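Local coordinates for acetylornithine aminotransferase (Aquifex aeolicus, PDB 2EH6), which catalyses the pyridoxal-phosphate-dependent transfer of an amino group from N(2)-acetyl-L-ornithine to 2-oxoglutarate in arginine biosynthesis, at residues A106-Y109 against W110-G114. Sequence-based numbering, arbitrary orientation.
Sequences ARKY and WRDKG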
ATOM      1  N   ALA A 106       9.728  10.394 -11.878  1.00 28.91           N
ATOM      2  CA  ALA A 106      10.559  10.441 -13.072  1.00 30.26           C
ATOM      3  C   ALA A 106       9.864  11.194 -14.205  1.00 32.24           C
ATOM      4  O   ALA A 106      10.492  11.999 -14.893  1.00 31.12           O
ATOM      5  CB  ALA A 106      10.904   9.034 -13.517  1.00 28.51           C
ATOM      6  N   ARG A 107       8.577  10.922 -14.406  1.00 31.60           N
ATOM      7  CA  ARG A 107       7.828  11.604 -15.456  1.00 30.77           C
ATOM      8  C   ARG A 107       7.683  13.088 -15.161  1.00 31.78           C
ATOM      9  O   ARG A 107       7.926  13.922 -16.035  1.00 32.43           O
ATOM     10  CB  ARG A 107       6.443  10.977 -15.646  1.00 29.41           C
ATOM     11  CG  ARG A 107       6.465   9.743 -16.526  1.00 29.57           C
ATOM     12  CD  ARG A 107       5.078   9.264 -16.897  1.00 28.73           C
ATOM     13  NE  ARG A 107       5.157   8.171 -17.868  1.00 28.02           N
ATOM     14  CZ  ARG A 107       4.116   7.461 -18.291  1.00 27.32           C
ATOM     15  NH1 ARG A 107       2.896   7.722 -17.831  1.00 28.62           N
ATOM     16  NH2 ARG A 107       4.296   6.483 -19.170  1.00 27.75           N
ATOM     17  N   LYS A 108       7.299  13.427 -13.933  1.00 30.53           N
ATOM     18  CA  LYS A 108       7.136  14.831 -13.583  1.00 31.54           C
ATOM     19  C   LYS A 108       8.470  15.570 -13.633  1.00 33.21           C
ATOM     20  O   LYS A 108       8.524  16.750 -13.995  1.00 31.76           O
ATOM     21  CB  LYS A 108       6.506  14.985 -12.199  1.00 32.21           C
ATOM     22  CG  LYS A 108       6.202  16.427 -11.861  1.00 31.13           C
ATOM     23  CD  LYS A 108       5.232  16.563 -10.715  1.00 32.53           C
ATOM     24  CE  LYS A 108       4.915  18.024 -10.460  1.00 30.74           C
ATOM     25  NZ  LYS A 108       6.154  18.798 -10.132  1.00 31.20           N
ATOM     26  N   TYR A 109       9.545  14.868 -13.288  1.00 33.04           N
ATOM     27  CA  TYR A 109      10.879  15.455 -13.307  1.00 34.94           C
ATOM     28  C   TYR A 109      11.170  16.100 -14.665  1.00 35.66           C
ATOM     29  O   TYR A 109      11.546  17.273 -14.739  1.00 36.45           O
ATOM     30  CB  TYR A 109      11.927  14.378 -13.032  1.00 33.06           C
ATOM     31  CG  TYR A 109      13.353  14.852 -13.200  1.00 32.14           C
ATOM     32  CD1 TYR A 109      13.903  15.791 -12.333  1.00 33.01           C
ATOM     33  CD2 TYR A 109      14.154  14.352 -14.225  1.00 33.82           C
ATOM     34  CE1 TYR A 109      15.222  16.220 -12.477  1.00 33.99           C
ATOM     35  CE2 TYR A 109      15.476  14.776 -14.381  1.00 34.73           C
ATOM     36  CZ  TYR A 109      16.000  15.707 -13.502  1.00 35.77           C
ATOM     37  OH  TYR A 109      17.304  16.127 -13.649  1.00 38.64           O
ATOM     38  N   TRP A 110      10.993  15.323 -15.731  1.00 34.77           N
ATOM     39  CA  TRP A 110      11.246  15.804 -17.085  1.00 36.01           C
ATOM     40  C   TRP A 110      10.248  16.864 -17.528  1.00 36.37           C
ATOM     41  O   TRP A 110      10.584  17.737 -18.326  1.00 37.38           O
ATOM     42  CB  TRP A 110      11.256  14.632 -18.069  1.00 33.97           C
ATOM     43  CG  TRP A 110      12.420  13.709 -17.864  1.00 36.65           C
ATOM     44  CD1 TRP A 110      12.370  12.389 -17.516  1.00 36.48           C
ATOM     45  CD2 TRP A 110      13.810  14.042 -17.978  1.00 35.90           C
ATOM     46  NE1 TRP A 110      13.642  11.880 -17.407  1.00 36.13           N
ATOM     47  CE2 TRP A 110      14.544  12.872 -17.686  1.00 35.13           C
ATOM     48  CE3 TRP A 110      14.507  15.217 -18.302  1.00 37.17           C
ATOM     49  CZ2 TRP A 110      15.944  12.840 -17.707  1.00 35.99           C
ATOM     50  CZ3 TRP A 110      15.902  15.185 -18.321  1.00 35.69           C
ATOM     51  CH2 TRP A 110      16.603  14.003 -18.026  1.00 36.36           C
ATOM     52  N   ARG A 111       9.025  16.792 -17.014  1.00 36.54           N
ATOM     53  CA  ARG A 111       8.008  17.781 -17.347  1.00 37.34           C
ATOM     54  C   ARG A 111       8.393  19.125 -16.739  1.00 38.41           C
ATOM     55  O   ARG A 111       8.222  20.175 -17.368  1.00 37.40           O
ATOM     56  CB  ARG A 111       6.636  17.353 -16.819  1.00 36.80           C
ATOM     57  CG  ARG A 111       5.961  16.272 -17.645  1.00 36.68           C
ATOM     58  CD  ARG A 111       5.355  16.847 -18.919  1.00 36.65           C
ATOM     59  NE  ARG A 111       4.119  17.586 -18.663  1.00 36.63           N
ATOM     60  CZ  ARG A 111       2.930  17.022 -18.458  1.00 36.49           C
ATOM     61  NH1 ARG A 111       2.804  15.701 -18.479  1.00 36.90           N
ATOM     62  NH2 ARG A 111       1.862  17.778 -18.237  1.00 35.57           N
ATOM     63  N   ASP A 112       8.912  19.100 -15.516  1.00 37.54           N
ATOM     64  CA  ASP A 112       9.337  20.342 -14.873  1.00 40.86           C
ATOM     65  C   ASP A 112      10.481  21.009 -15.641  1.00 41.41           C
ATOM     66  O   ASP A 112      10.696  22.214 -15.581  1.00 42.86           O
ATOM     67  CB  ASP A 112       9.808  20.017 -13.450  1.00 40.40           C
ATOM     68  CG  ASP A 112       8.632  19.572 -12.590  1.00 41.42           C
ATOM     69  OD1 ASP A 112       7.534  20.085 -12.802  1.00 39.17           O
ATOM     70  OD2 ASP A 112       8.834  18.753 -11.695  1.00 42.43           O
ATOM     71  N   LYS A 113      11.254  20.161 -16.348  1.00 42.41           N
ATOM     72  CA  LYS A 113      12.423  20.662 -17.074  1.00 44.32           C
ATOM     73  C   LYS A 113      12.083  21.072 -18.507  1.00 44.89           C
ATOM     74  O   LYS A 113      12.941  21.442 -19.298  1.00 45.43           O
ATOM     75  CB  LYS A 113      13.469  19.551 -17.098  1.00 44.36           C
ATOM     76  CG  LYS A 113      14.120  19.331 -15.731  1.00 45.80           C
ATOM     77  CD  LYS A 113      15.539  18.773 -15.853  1.00 47.27           C
ATOM     78  CE  LYS A 113      16.267  18.737 -14.506  1.00 49.88           C
ATOM     79  NZ  LYS A 113      16.155  20.041 -13.857  1.00 50.97           N
ATOM     80  N   GLY A 114      10.787  20.941 -18.852  1.00 45.46           N
ATOM     81  CA  GLY A 114      10.342  21.379 -20.173  1.00 47.56           C
ATOM     82  C   GLY A 114      10.526  20.303 -21.251  1.00 49.23           C
ATOM     83  O   GLY A 114      10.386  20.550 -22.442  1.00 49.88           O
TER
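Tyr109 sets its CG opposite the backbone N (chi1 173°), whereas Trp110 turns its own CG to lie opposite the carbonyl carbon (chi1 -68°), and these two choices bring the neighbouring rings together on one flank of the helix. They form a T-shaped pair with planes at 66°. The CD2-CE2 edge of Tyr109 leans onto a face of the indole, with CD2 3.8 Å from Trp110 CD2. The centroid of the phenol ring lies 4.8 Å from that of the six-membered ring. Indole NE1 is fixed separately, by the carbonyl of Ala174, while Leu208 of strand 208-212 packs against both aromatics. With Trp110 cut back to an alanine, the Tyr109 edge would probably lose the face it rests on, and the Ala174 carbonyl its indole donor. One turn on from Tyr109, Lys113 crosses the phenol with its aliphatic chain.

On another flank, Lys108 runs out extended and bends only at its last torsion, which brings NZ to the syn lone pair of Asp112 OD2 at 3.1 Å, an i to i+4 salt bridge; the second oxygen, OD1, is held only weakly. Ser261 takes part at both ends: its carbonyl accepts a hydrogen bond from NZ and its hydroxyl is hydrogen-bonded to OD2. The same pair is joined through the backbone, Asp112 N to Lys108 O at 2.8 Å, and the bond from Arg111 N to Arg107 O measures 3.2 Å. Arg111 forms a salt bridge with Glu148 of the second subunit, and Arg107 donates to the carbonyls of Phe147 and Pro149 of that subunit. The last turn then closes at Gly114, whose positive phi and N-H to Arg111 O belong to a Schellman motif, the C-terminal cap of helix 95-112 in this class-III aminotransferase.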